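Local coordinates for protein N2152 (Neocallimastix frontalis, PDB 5U22) that probably hydrolyses glycosidic bonds as a family 39 glycoside hydrolase with polyspecific activity on rare arabinosyl substrates, at residues L365-V371 against N395-S399; D253-P258 against K375-K379; I144-P148 against F160-W164; P111-I117 against W152-L158. All coordinates share one frame; numbering follows the deposited sequence.

Contact 1 (L365-V371 against N395-S399); sequences LGSSAHV and NYSIS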
loop_
_atom_site.group_PDB
_atom_site.type_symbol
_atom_site.label_atom_id
_atom_site.label_comp_id
_atom_site.label_asym_id
_atom_site.label_seq_id
_atom_site.Cartn_x
_atom_site.Cartn_y
_atom_site.Cartn_z
ATOM N N LEU A 365 -16.241 -15.198 -21.989
ATOM C CA LEU A 365 -16.941 -14.092 -22.628
ATOM C C LEU A 365 -17.496 -14.460 -23.998
ATOM O O LEU A 365 -18.300 -13.698 -24.541
ATOM C CB LEU A 365 -16.010 -12.884 -22.761
ATOM C CG LEU A 365 -15.493 -12.271 -21.455
ATOM C CD1 LEU A 365 -14.404 -11.226 -21.715
ATOM C CD2 LEU A 365 -16.630 -11.647 -20.667
ATOM N N GLY A 366 -17.098 -15.599 -24.562
ATOM C CA GLY A 366 -17.576 -15.953 -25.890
ATOM C C GLY A 366 -17.126 -14.930 -26.912
ATOM O O GLY A 366 -15.996 -14.441 -26.882
ATOM N N SER A 367 -18.017 -14.592 -27.840
ATOM C CA SER A 367 -17.656 -13.666 -28.904
ATOM C C SER A 367 -18.124 -12.252 -28.625
ATOM O O SER A 367 -17.944 -11.367 -29.472
ATOM C CB SER A 367 -18.231 -14.143 -30.240
ATOM O OG SER A 367 -19.636 -14.010 -30.225
ATOM N N SER A 368 -18.710 -12.014 -27.456
ATOM C CA SER A 368 -19.359 -10.748 -27.159
ATOM C C SER A 368 -19.123 -10.407 -25.701
ATOM O O SER A 368 -19.513 -11.176 -24.819
ATOM C CB SER A 368 -20.857 -10.831 -27.446
ATOM O OG SER A 368 -21.429 -9.545 -27.388
ATOM N N ALA A 369 -18.509 -9.255 -25.450
ATOM C CA ALA A 369 -18.246 -8.800 -24.095
ATOM C C ALA A 369 -19.040 -7.537 -23.804
ATOM O O ALA A 369 -19.093 -6.619 -24.627
ATOM C CB ALA A 369 -16.756 -8.534 -23.885
ATOM N N HIS A 370 -19.647 -7.482 -22.626
ATOM C CA HIS A 370 -20.286 -6.254 -22.175
ATOM C C HIS A 370 -19.257 -5.402 -21.435
ATOM O O HIS A 370 -18.654 -5.862 -20.459
ATOM C CB HIS A 370 -21.477 -6.559 -21.278
ATOM C CG HIS A 370 -22.258 -5.342 -20.924
ATOM N ND1 HIS A 370 -23.039 -4.672 -21.843
ATOM C CD2 HIS A 370 -22.337 -4.636 -19.773
ATOM C CE1 HIS A 370 -23.585 -3.618 -21.266
ATOM N NE2 HIS A 370 -23.185 -3.580 -20.006
ATOM N N VAL A 371 -19.053 -4.168 -21.896
ATOM C CA VAL A 371 -17.993 -3.300 -21.383
ATOM C C VAL A 371 -18.623 -2.069 -20.750
ATOM O O VAL A 371 -19.308 -1.296 -21.428
ATOM C CB VAL A 371 -17.006 -2.899 -22.489
ATOM C CG1 VAL A 371 -15.932 -1.967 -21.938
ATOM C CG2 VAL A 371 -16.387 -4.154 -23.096
ATOM N N ASN A 395 -21.660 -3.320 -25.786
ATOM C CA ASN A 395 -21.073 -4.615 -26.094
ATOM C C ASN A 395 -19.974 -4.450 -27.131
ATOM O O ASN A 395 -20.071 -3.611 -28.033
ATOM C CB ASN A 395 -22.133 -5.597 -26.608
ATOM C CG ASN A 395 -23.138 -6.013 -25.528
ATOM O OD1 ASN A 395 -22.920 -5.814 -24.324
ATOM N ND2 ASN A 395 -24.243 -6.607 -25.964
ATOM N N TYR A 396 -18.915 -5.240 -26.980
ATOM C CA TYR A 396 -17.807 -5.286 -27.922
ATOM C C TYR A 396 -17.723 -6.682 -28.517
ATOM O O TYR A 396 -17.756 -7.674 -27.780
ATOM C CB TYR A 396 -16.478 -4.961 -27.238
ATOM C CG TYR A 396 -16.207 -3.490 -26.999
ATOM C CD1 TYR A 396 -16.970 -2.757 -26.100
ATOM C CD2 TYR A 396 -15.167 -2.844 -27.659
ATOM C CE1 TYR A 396 -16.715 -1.420 -25.874
ATOM C CE2 TYR A 396 -14.902 -1.502 -27.438
ATOM C CZ TYR A 396 -15.673 -0.798 -26.544
ATOM O OH TYR A 396 -15.412 0.537 -26.327
ATOM N N SER A 397 -17.584 -6.759 -29.840
ATOM C CA SER A 397 -17.337 -8.034 -30.498
ATOM C C SER A 397 -15.880 -8.438 -30.291
ATOM O O SER A 397 -14.965 -7.627 -30.486
ATOM C CB SER A 397 -17.669 -7.924 -31.986
ATOM O OG SER A 397 -17.299 -9.095 -32.697
ATOM N N ILE A 398 -15.662 -9.686 -29.884
ATOM C CA ILE A 398 -14.324 -10.195 -29.598
ATOM C C ILE A 398 -13.819 -10.945 -30.821
ATOM O O ILE A 398 -14.481 -11.867 -31.305
ATOM C CB ILE A 398 -14.327 -11.106 -28.359
ATOM C CG1 ILE A 398 -14.755 -10.314 -27.123
ATOM C CG2 ILE A 398 -12.944 -11.720 -28.135
ATOM C CD1 ILE A 398 -15.002 -11.159 -25.879
ATOM N N SER A 399 -12.649 -10.548 -31.315
ATOM C CA SER A 399 -11.987 -11.208 -32.434
ATOM C C SER A 399 -10.610 -11.657 -31.973
ATOM O O SER A 399 -9.782 -10.822 -31.589
ATOM C CB SER A 399 -11.871 -10.274 -33.642
#

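Contact 2 (D253-P258 against K375-K379); sequences DLEGQP and KIDWK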
loop_
_atom_site.group_PDB
_atom_site.type_symbol
_atom_site.label_atom_id
_atom_site.label_comp_id
_atom_site.label_asym_id
_atom_site.label_seq_id
_atom_site.Cartn_x
_atom_site.Cartn_y
_atom_site.Cartn_z
ATOM N N ASP A 253 -0.165 16.671 -1.669
ATOM C CA ASP A 253 -1.584 16.925 -1.881
ATOM C C ASP A 253 -2.257 15.852 -2.731
ATOM O O ASP A 253 -3.489 15.829 -2.809
ATOM C CB ASP A 253 -1.774 18.300 -2.523
ATOM C CG ASP A 253 -1.382 19.430 -1.599
ATOM O OD1 ASP A 253 -1.465 19.248 -0.359
ATOM O OD2 ASP A 253 -1.004 20.508 -2.113
ATOM N N LEU A 254 -1.488 14.972 -3.357
ATOM C CA LEU A 254 -2.034 13.878 -4.150
ATOM C C LEU A 254 -2.221 12.600 -3.338
ATOM O O LEU A 254 -2.580 11.561 -3.911
ATOM C CB LEU A 254 -1.131 13.598 -5.357
ATOM C CG LEU A 254 -0.874 14.742 -6.352
ATOM C CD1 LEU A 254 -0.568 14.205 -7.751
ATOM C CD2 LEU A 254 -2.007 15.763 -6.397
ATOM N N GLU A 255 -1.976 12.650 -2.030
ATOM C CA GLU A 255 -2.283 11.521 -1.165
ATOM C C GLU A 255 -3.744 11.132 -1.346
ATOM O O GLU A 255 -4.635 11.985 -1.309
ATOM C CB GLU A 255 -2.002 11.893 0.300
ATOM C CG GLU A 255 -2.021 10.729 1.281
ATOM C CD GLU A 255 -1.812 11.186 2.711
ATOM O OE1 GLU A 255 -2.825 11.426 3.417
ATOM O OE2 GLU A 255 -0.634 11.347 3.109
ATOM N N GLY A 256 -3.988 9.848 -1.595
ATOM C CA GLY A 256 -5.358 9.430 -1.823
ATOM C C GLY A 256 -5.985 9.856 -3.136
ATOM O O GLY A 256 -7.186 9.640 -3.324
ATOM N N GLN A 257 -5.234 10.448 -4.057
ATOM C CA GLN A 257 -5.829 10.821 -5.342
ATOM C C GLN A 257 -5.963 9.592 -6.234
ATOM O O GLN A 257 -5.002 8.824 -6.364
ATOM C CB GLN A 257 -4.976 11.878 -6.051
ATOM C CG GLN A 257 -5.550 12.340 -7.402
ATOM C CD GLN A 257 -4.494 12.933 -8.307
ATOM O OE1 GLN A 257 -3.606 12.222 -8.779
ATOM N NE2 GLN A 257 -4.575 14.246 -8.552
ATOM N N PRO A 258 -7.115 9.389 -6.886
ATOM C CA PRO A 258 -7.265 8.197 -7.748
ATOM C C PRO A 258 -6.190 8.052 -8.821
ATOM O O PRO A 258 -5.595 6.978 -8.948
ATOM C CB PRO A 258 -8.661 8.387 -8.361
ATOM C CG PRO A 258 -9.394 9.291 -7.377
ATOM C CD PRO A 258 -8.327 10.226 -6.866
ATOM N N LYS A 375 -15.502 6.485 -14.543
ATOM C CA LYS A 375 -14.461 7.351 -14.005
ATOM C C LYS A 375 -14.868 7.867 -12.634
ATOM O O LYS A 375 -16.056 7.992 -12.321
ATOM C CB LYS A 375 -14.163 8.541 -14.925
ATOM C CG LYS A 375 -15.320 9.519 -15.094
ATOM C CD LYS A 375 -14.896 10.686 -15.972
ATOM C CE LYS A 375 -16.086 11.557 -16.387
ATOM N NZ LYS A 375 -16.741 12.195 -15.220
ATOM N N ILE A 376 -13.866 8.169 -11.819
ATOM C CA ILE A 376 -14.074 8.850 -10.550
ATOM C C ILE A 376 -13.234 10.115 -10.611
ATOM O O ILE A 376 -12.007 10.049 -10.748
ATOM C CB ILE A 376 -13.717 7.970 -9.342
ATOM C CG1 ILE A 376 -13.948 8.743 -8.043
ATOM C CG2 ILE A 376 -12.276 7.402 -9.423
ATOM C CD1 ILE A 376 -15.421 8.943 -7.751
ATOM N N ASP A 377 -13.893 11.268 -10.581
ATOM C CA ASP A 377 -13.169 12.518 -10.736
ATOM C C ASP A 377 -12.686 13.026 -9.382
ATOM O O ASP A 377 -13.247 12.712 -8.331
ATOM C CB ASP A 377 -14.038 13.581 -11.416
ATOM C CG ASP A 377 -14.327 13.255 -12.868
ATOM O OD1 ASP A 377 -13.514 12.539 -13.493
ATOM O OD2 ASP A 377 -15.367 13.713 -13.381
ATOM N N TRP A 378 -11.638 13.843 -9.426
ATOM C CA TRP A 378 -10.997 14.356 -8.224
ATOM C C TRP A 378 -10.777 15.852 -8.361
ATOM O O TRP A 378 -10.322 16.314 -9.412
ATOM C CB TRP A 378 -9.670 13.631 -8.012
ATOM C CG TRP A 378 -8.752 14.175 -6.983
ATOM C CD1 TRP A 378 -8.620 13.741 -5.693
ATOM C CD2 TRP A 378 -7.770 15.205 -7.164
ATOM N NE1 TRP A 378 -7.622 14.448 -5.057
ATOM C CE2 TRP A 378 -7.088 15.351 -5.936
ATOM C CE3 TRP A 378 -7.407 16.022 -8.236
ATOM C CZ2 TRP A 378 -6.071 16.282 -5.757
ATOM C CZ3 TRP A 378 -6.390 16.946 -8.053
ATOM C CH2 TRP A 378 -5.740 17.070 -6.823
ATOM N N LYS A 379 -11.124 16.603 -7.310
ATOM C CA LYS A 379 -10.808 18.023 -7.179
ATOM C C LYS A 379 -9.720 18.274 -6.149
ATOM O O LYS A 379 -8.784 19.043 -6.398
ATOM C CB LYS A 379 -12.067 18.813 -6.788
ATOM C CG LYS A 379 -13.193 18.745 -7.802
ATOM C CD LYS A 379 -13.396 20.076 -8.489
ATOM C CE LYS A 379 -14.498 19.983 -9.529
ATOM N NZ LYS A 379 -15.715 19.290 -8.992
HETATM O O HOH W 1 -5.559 13.854 -3.236
#

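Contact 3 (I144-P148 against F160-W164); sequences IWNEP and FNQMW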
loop_
_atom_site.group_PDB
_atom_site.type_symbol
_atom_site.label_atom_id
_atom_site.label_comp_id
_atom_site.label_asym_id
_atom_site.label_seq_id
_atom_site.Cartn_x
_atom_site.Cartn_y
_atom_site.Cartn_z
ATOM N N ILE A 144 10.581 -2.133 13.976
ATOM C CA ILE A 144 11.514 -1.690 15.009
ATOM C C ILE A 144 11.653 -0.170 15.027
ATOM O O ILE A 144 11.741 0.441 16.103
ATOM C CB ILE A 144 12.874 -2.401 14.827
ATOM C CG1 ILE A 144 12.766 -3.849 15.310
ATOM C CG2 ILE A 144 14.008 -1.655 15.571
ATOM C CD1 ILE A 144 14.060 -4.663 15.190
ATOM N N TRP A 145 11.665 0.470 13.859
ATOM C CA TRP A 145 11.938 1.901 13.795
ATOM C C TRP A 145 11.159 2.508 12.634
ATOM O O TRP A 145 10.311 1.854 12.020
ATOM C CB TRP A 145 13.445 2.150 13.668
ATOM C CG TRP A 145 13.862 3.539 14.087
ATOM C CD1 TRP A 145 14.358 4.532 13.281
ATOM C CD2 TRP A 145 13.808 4.083 15.407
ATOM N NE1 TRP A 145 14.620 5.663 14.024
ATOM C CE2 TRP A 145 14.305 5.408 15.336
ATOM C CE3 TRP A 145 13.405 3.580 16.649
ATOM C CZ2 TRP A 145 14.390 6.235 16.456
ATOM C CZ3 TRP A 145 13.503 4.404 17.771
ATOM C CH2 TRP A 145 13.994 5.719 17.663
ATOM N N ASN A 146 11.449 3.775 12.333
ATOM C CA ASN A 146 10.767 4.493 11.256
ATOM C C ASN A 146 11.736 5.524 10.714
ATOM O O ASN A 146 12.170 6.408 11.460
ATOM C CB ASN A 146 9.488 5.177 11.757
ATOM C CG ASN A 146 8.742 5.932 10.654
ATOM O OD1 ASN A 146 8.652 5.474 9.517
ATOM N ND2 ASN A 146 8.187 7.092 11.005
ATOM N N GLU A 147 12.073 5.401 9.433
ATOM C CA GLU A 147 12.927 6.356 8.734
ATOM C C GLU A 147 14.218 6.664 9.506
ATOM O O GLU A 147 14.484 7.826 9.839
ATOM C CB GLU A 147 12.160 7.631 8.420
ATOM C CG GLU A 147 10.898 7.318 7.604
ATOM C CD GLU A 147 10.304 8.513 6.886
ATOM O OE1 GLU A 147 10.516 9.668 7.331
ATOM O OE2 GLU A 147 9.614 8.285 5.860
ATOM N N PRO A 148 15.041 5.654 9.770
ATOM C CA PRO A 148 16.313 5.925 10.449
ATOM C C PRO A 148 17.202 6.860 9.657
ATOM O O PRO A 148 18.015 7.582 10.256
ATOM C CB PRO A 148 16.930 4.529 10.585
ATOM C CG PRO A 148 16.338 3.754 9.411
ATOM C CD PRO A 148 14.924 4.248 9.342
ATOM N N PHE A 160 22.341 3.182 14.308
ATOM C CA PHE A 160 21.083 2.531 13.952
ATOM C C PHE A 160 21.254 1.022 13.873
ATOM O O PHE A 160 20.426 0.263 14.399
ATOM C CB PHE A 160 20.529 3.045 12.624
ATOM C CG PHE A 160 19.363 2.215 12.127
ATOM C CD1 PHE A 160 18.144 2.285 12.770
ATOM C CD2 PHE A 160 19.506 1.330 11.068
ATOM C CE1 PHE A 160 17.070 1.502 12.361
ATOM C CE2 PHE A 160 18.441 0.545 10.643
ATOM C CZ PHE A 160 17.218 0.634 11.294
ATOM N N ASN A 161 22.327 0.561 13.219
ATOM C CA ASN A 161 22.550 -0.880 13.131
ATOM C C ASN A 161 22.633 -1.507 14.519
ATOM O O ASN A 161 22.149 -2.626 14.725
ATOM C CB ASN A 161 23.823 -1.198 12.332
ATOM C CG ASN A 161 23.680 -0.918 10.833
ATOM O OD1 ASN A 161 22.581 -0.693 10.321
ATOM N ND2 ASN A 161 24.804 -0.940 10.124
ATOM N N GLN A 162 23.254 -0.809 15.479
ATOM C CA GLN A 162 23.357 -1.341 16.842
ATOM C C GLN A 162 21.981 -1.413 17.496
ATOM O O GLN A 162 21.606 -2.438 18.075
ATOM C CB GLN A 162 24.315 -0.485 17.696
ATOM C CG GLN A 162 25.838 -0.549 17.349
ATOM C CD GLN A 162 26.783 0.178 18.368
ATOM O OE1 GLN A 162 27.012 1.395 18.312
ATOM N NE2 GLN A 162 27.366 -0.599 19.266
ATOM N N MET A 163 21.205 -0.333 17.407
ATOM C CA MET A 163 19.859 -0.356 17.973
ATOM C C MET A 163 19.003 -1.424 17.297
ATOM O O MET A 163 18.223 -2.121 17.963
ATOM C CB MET A 163 19.216 1.027 17.847
ATOM C CG MET A 163 17.803 1.113 18.431
ATOM S SD MET A 163 16.505 0.535 17.282
ATOM C CE MET A 163 16.805 1.530 15.853
ATOM N N TRP A 164 19.143 -1.570 15.976
ATOM C CA TRP A 164 18.406 -2.601 15.253
ATOM C C TRP A 164 18.741 -3.982 15.785
ATOM O O TRP A 164 17.850 -4.761 16.146
ATOM C CB TRP A 164 18.711 -2.541 13.751
ATOM C CG TRP A 164 18.088 -3.715 13.008
ATOM C CD1 TRP A 164 18.657 -4.928 12.753
ATOM C CD2 TRP A 164 16.759 -3.771 12.459
ATOM N NE1 TRP A 164 17.766 -5.739 12.076
ATOM C CE2 TRP A 164 16.598 -5.048 11.881
ATOM C CE3 TRP A 164 15.698 -2.854 12.389
ATOM C CZ2 TRP A 164 15.408 -5.443 11.244
ATOM C CZ3 TRP A 164 14.515 -3.251 11.759
ATOM C CH2 TRP A 164 14.385 -4.527 11.195
#

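Contact 4 (P111-I117 against W152-L158); sequences PYRWPGI and WKDSNGL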
loop_
_atom_site.group_PDB
_atom_site.type_symbol
_atom_site.label_atom_id
_atom_site.label_comp_id
_atom_site.label_asym_id
_atom_site.label_seq_id
_atom_site.Cartn_x
_atom_site.Cartn_y
_atom_site.Cartn_z
ATOM N N PRO A 111 12.938 14.654 14.793
ATOM C CA PRO A 111 13.237 13.226 14.985
ATOM C C PRO A 111 12.935 12.715 16.387
ATOM O O PRO A 111 12.985 13.507 17.329
ATOM C CB PRO A 111 14.733 13.146 14.698
ATOM C CG PRO A 111 14.992 14.316 13.777
ATOM C CD PRO A 111 14.127 15.394 14.341
ATOM N N TYR A 112 12.609 11.424 16.489
ATOM C CA TYR A 112 12.275 10.802 17.769
ATOM C C TYR A 112 13.287 11.161 18.844
ATOM O O TYR A 112 14.500 11.114 18.624
ATOM C CB TYR A 112 12.217 9.281 17.632
ATOM C CG TYR A 112 11.185 8.797 16.645
ATOM C CD1 TYR A 112 9.836 8.809 16.968
ATOM C CD2 TYR A 112 11.558 8.344 15.379
ATOM C CE1 TYR A 112 8.881 8.373 16.060
ATOM C CE2 TYR A 112 10.611 7.907 14.469
ATOM C CZ TYR A 112 9.275 7.932 14.816
ATOM O OH TYR A 112 8.318 7.510 13.921
ATOM N N ARG A 113 12.783 11.489 20.024
ATOM C CA ARG A 113 13.662 11.833 21.134
ATOM C C ARG A 113 14.070 10.541 21.825
ATOM O O ARG A 113 13.308 9.973 22.609
ATOM C CB ARG A 113 12.969 12.808 22.078
ATOM C CG ARG A 113 12.877 14.200 21.485
ATOM C CD ARG A 113 12.739 15.236 22.575
ATOM N NE ARG A 113 11.388 15.233 23.112
ATOM C CZ ARG A 113 10.372 15.853 22.529
ATOM N NH1 ARG A 113 10.566 16.510 21.394
ATOM N NH2 ARG A 113 9.164 15.808 23.074
ATOM N N TRP A 114 15.274 10.068 21.509
ATOM C CA TRP A 114 15.766 8.810 22.051
ATOM C C TRP A 114 15.973 8.936 23.556
ATOM O O TRP A 114 16.660 9.865 24.004
ATOM C CB TRP A 114 17.074 8.442 21.366
ATOM C CG TRP A 114 17.749 7.204 21.861
ATOM C CD1 TRP A 114 18.892 7.135 22.609
ATOM C CD2 TRP A 114 17.339 5.851 21.628
ATOM N NE1 TRP A 114 19.223 5.816 22.846
ATOM C CE2 TRP A 114 18.281 5.011 22.260
ATOM C CE3 TRP A 114 16.268 5.268 20.947
ATOM C CZ2 TRP A 114 18.184 3.623 22.227
ATOM C CZ3 TRP A 114 16.176 3.887 20.915
ATOM C CH2 TRP A 114 17.125 3.080 21.553
ATOM N N PRO A 115 15.398 8.044 24.361
ATOM C CA PRO A 115 15.527 8.144 25.826
ATOM C C PRO A 115 16.604 7.249 26.422
ATOM O O PRO A 115 16.656 7.132 27.653
ATOM C CB PRO A 115 14.141 7.684 26.289
ATOM C CG PRO A 115 13.818 6.568 25.318
ATOM C CD PRO A 115 14.450 6.979 23.979
ATOM N N GLY A 116 17.429 6.627 25.603
ATOM C CA GLY A 116 18.348 5.630 26.103
ATOM C C GLY A 116 17.803 4.228 25.907
ATOM O O GLY A 116 16.590 3.995 25.919
ATOM N N ILE A 117 18.719 3.272 25.730
ATOM C CA ILE A 117 18.331 1.895 25.428
ATOM C C ILE A 117 17.497 1.304 26.561
ATOM O O ILE A 117 16.623 0.461 26.328
ATOM C CB ILE A 117 19.594 1.050 25.133
ATOM C CG1 ILE A 117 19.256 -0.290 24.473
ATOM C CG2 ILE A 117 20.421 0.811 26.404
ATOM C CD1 ILE A 117 18.927 -0.185 23.002
ATOM N N TRP A 152 17.468 8.750 12.985
ATOM C CA TRP A 152 18.484 8.225 13.886
ATOM C C TRP A 152 19.680 9.171 13.948
ATOM O O TRP A 152 20.142 9.676 12.923
ATOM C CB TRP A 152 18.943 6.824 13.474
ATOM C CG TRP A 152 19.738 6.254 14.612
ATOM C CD1 TRP A 152 21.097 6.262 14.752
ATOM C CD2 TRP A 152 19.210 5.726 15.831
ATOM N NE1 TRP A 152 21.448 5.721 15.968
ATOM C CE2 TRP A 152 20.308 5.382 16.650
ATOM C CE3 TRP A 152 17.911 5.487 16.305
ATOM C CZ2 TRP A 152 20.150 4.804 17.904
ATOM C CZ3 TRP A 152 17.755 4.916 17.556
ATOM C CH2 TRP A 152 18.867 4.588 18.345
ATOM N N LYS A 153 20.185 9.407 15.161
ATOM C CA LYS A 153 21.298 10.324 15.396
ATOM C C LYS A 153 22.400 9.591 16.146
ATOM O O LYS A 153 22.126 8.927 17.151
ATOM C CB LYS A 153 20.851 11.547 16.205
ATOM C CG LYS A 153 19.713 12.352 15.586
ATOM C CD LYS A 153 20.042 12.824 14.166
ATOM C CE LYS A 153 18.846 13.554 13.542
ATOM N NZ LYS A 153 19.082 13.906 12.113
ATOM N N ASP A 154 23.642 9.721 15.663
ATOM C CA ASP A 154 24.778 9.080 16.330
ATOM C C ASP A 154 24.866 9.480 17.794
ATOM O O ASP A 154 25.352 8.702 18.628
ATOM C CB ASP A 154 26.095 9.446 15.635
ATOM C CG ASP A 154 26.308 8.707 14.322
ATOM O OD1 ASP A 154 25.692 7.639 14.113
ATOM O OD2 ASP A 154 27.119 9.204 13.506
ATOM N N SER A 155 24.417 10.690 18.123
ATOM C CA SER A 155 24.446 11.184 19.492
ATOM C C SER A 155 23.517 10.416 20.426
ATOM O O SER A 155 23.559 10.651 21.638
ATOM C CB SER A 155 24.075 12.665 19.508
ATOM O OG SER A 155 22.756 12.837 19.035
ATOM N N ASN A 156 22.673 9.523 19.900
ATOM C CA ASN A 156 21.876 8.645 20.755
ATOM C C ASN A 156 22.738 7.702 21.591
ATOM O O ASN A 156 22.226 7.107 22.547
ATOM C CB ASN A 156 20.893 7.816 19.914
ATOM C CG ASN A 156 19.794 8.656 19.293
ATOM O OD1 ASN A 156 19.648 9.836 19.613
ATOM N ND2 ASN A 156 18.992 8.041 18.421
ATOM N N GLY A 157 24.019 7.548 21.262
ATOM C CA GLY A 157 24.915 6.682 22.003
ATOM C C GLY A 157 25.220 5.366 21.323
ATOM O O GLY A 157 26.060 4.599 21.825
ATOM N N LEU A 158 24.554 5.085 20.206
ATOM C CA LEU A 158 24.740 3.870 19.430
ATOM C C LEU A 158 24.246 4.148 18.020
ATOM O O LEU A 158 23.493 5.096 17.786
ATOM C CB LEU A 158 24.002 2.672 20.044
ATOM C CG LEU A 158 22.474 2.640 20.071
ATOM C CD1 LEU A 158 22.010 1.276 20.555
ATOM C CD2 LEU A 158 21.881 3.724 20.956
HETATM O O HOH W 2 16.456 9.480 17.268
HETATM O O HOH W 3 17.431 11.553 19.895
#

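Contact 1 (L365-V371 against N395-S399)
Strands 368-371 and 395-397 run antiparallel, their directions 146° apart, with Ala369 and Tyr396 as the hydrogen-bonded pair between the non-hydrogen-bonded pairs Ser368-Ser397 and His370-Asn395. Ala369 N reaches Tyr396 O at 2.9 Å and Tyr396 N returns to Ala369 O at 2.7 Å; past the strand end Ile398 N bonds to Ser367 O at 2.9 Å, standing well above that carbonyl plane. On the face carrying Ser368 and His370, the imidazole of His370 gives its ND1 proton to Asn395 OD1 at 2.7 Å. The oxygen lies practically in the imidazole plane, whereas the amide is turned 81° from it. With NE2 bonded to Glu393, the ring is gripped at both nitrogens and its rotation is fixed. A leucine in place of His370 would probably leave both Asn395 OD1 and the Glu393 carboxylate without their mate on this strand. On the other face, Val371 CG2 presses obliquely on Tyr396 CD1 at 3.4 Å. Ile398 holds CG1 anti to its carbonyl carbon (chi1 -62°), which carries CD1 between Leu365 CB and Ala369 CB, 3.7 Å from each. Ile420 of the neighbouring strand 415-422 and Ile403 of strand 403-408 pack against this apolar layer. The type II' turn Leu365-Ser368, with Gly366 at positive phi, leads into a pairing characteristic of an antiparallel sheet in the beta-sandwich domain.

Contact 2 (D253-P258 against K375-K379)
Gln257 lies across one face of the Trp378 indole. Its CG stands 3.5 Å from the centroid of the five-membered ring, almost exactly on the ring normal, a CH-pi contact. Beyond it NE2 hangs over the six-membered ring, 3.3 Å from Trp378 CZ3, with the amide plane nearly perpendicular to the indole. Pro258 CD meets Trp378 CD1 obliquely at 3.7 Å, and Leu254 CD2 comes up to Trp378 CH2 at the far end of the ring system. Pro258 also turns CB to Ile376 CG2, 3.9 Å away, extending the apolar seam. The indole nitrogen is held through one water: Trp378 NE1 donates to it at 2.8 Å, and the water donates in turn to Asp253 O and Glu255 O, so the ring is tied to the loop backbone. Gln257 OE1 accepts from Ser260 N, capping helix 258-270. A type II turn, Leu254-Gln257, closed by Gln257 N to Leu254 O at 2.9 Å, precedes the cap, and Ala301 of helix 301-310 touches both Pro258 and Ile376. This is an interdomain contact, joining a loop after a strand of the TIM barrel to the residues at and just past the end of strand 368-376 of the beta-sandwich.

Contact 3 (I144-P148 against F160-W164)
The pyrrolidine of Pro148 meets the face of Phe160 through CB, crossing it at a slant: Pro148 CB lies 3.6 Å from the Phe160 centroid, in a CH-pi contact displaced toward the rim, and Pro148 CG is 3.7 Å from Phe160 CZ. Trp145 CB closes on the edge of the same phenyl, 3.9 Å from Phe160 CE1, while Trp164 CB of the helix itself lies on its opposite face. Phe160 thus has contacts on both faces and at one edge. CG of Phe160 lies anti to the backbone N (chi1 170°), which sends the ring out from the helix into the 144-148 loop. Shortening Phe160 to an alanine is likely to open a gap beneath Pro148 and leave Trp145 CB without its aromatic neighbour. A second CH-pi contact lies one helical turn further on, where Ile144 CD1 sits over the six-membered ring of Trp164, 3.7 Å from the centroid and 12° off the normal. Alongside, Met163 bends at chi2 and chi3, bringing SD to 3.7 Å from Ile144 CG2 and CE to 4.0 Å from Trp145 CD2; its sulfur makes an oblique Met-aromatic contact with the Trp145 ring. The polar edges of the two indoles are bonded to other parts of the chain, Trp145 NE1 to Thr151 and Trp164 NE1 to Cys205. The buried layer packs the loop between strand 139-143 and helix 148-151 against the first turn of helix 160-174, with Ile180 and Pro183 of strand 180-185 alongside and helix 190-202 touching Trp164.

Contact 4 (P111-I117 against W152-L158)
Trp114 and Trp152 meet edge-to-face, the benzene edge of Trp152 directed at the face of Trp114. Their six-membered rings are 4.9 Å apart at the centroids, with planes inclined at 68°, and Trp152 CZ3 comes to 3.7 Å from Trp114 CE3. Asn156 lies over the Trp114 indole, its amide plane inclined only 18° to that of the indole, with ND2 over a face of Trp152. Its CB makes a CH-pi contact with the five-membered ring of Trp114, 3.8 Å from the centroid. Trp114 is supported on its other face by Pro115 CD and Gly116 N of its own loop. The first torsion of Trp114 (177°) points the indole away from its backbone N, across to the 152-158 loop, where Leu158 CD2 crosses near NE1 and CZ2 of Trp114. Trp152 is fixed in turn by NE1, which donates to Leu158 O at 2.8 Å with the acceptor in the ring plane. Two waters bind the Asn156 amide to the facing backbone: one bridges Tyr112 O and Asn156 ND2, the other accepts from Trp114 N and lies 2.8 Å from Asn156 OD1. Pro111, which follows a cis peptide bond, touches Lys153 CE with its CG at 3.9 Å. Trp120 also meets Trp114, and Trp145 meets Trp152. Such a tryptophan-rich cluster joins successive beta-alpha connections of the TIM barrel, from strand 98-102 to helix 117-134 and, past helix 148-151, from strand 139-143 to helix 160-174.

Contacts 3 and 4 adjoin, their centres 10 Å apart: Trp152 packs on Met163, while Tyr112 OH probably bonds to Asn146 ND2. Together they border a pocket holding a bound buffer molecule, BTB, which hydrogen-bonds to Glu147 and Asn146; Pro148 and Pro111 each have side chains about 9 Å from it. The pocket is consistent with the active site of a TIM-barrel glycosidase. Contact 2 lies farther off, its centre 34 Å from that of contact 3, though the Asp253 side chain is about 12 Å from BTB. Strand 368-376 leads from contact 1 to contact 2, centres 31 Å apart, linking the outer beta-sandwich to the barrel; the centres of contacts 1 and 4 are 62 Å apart.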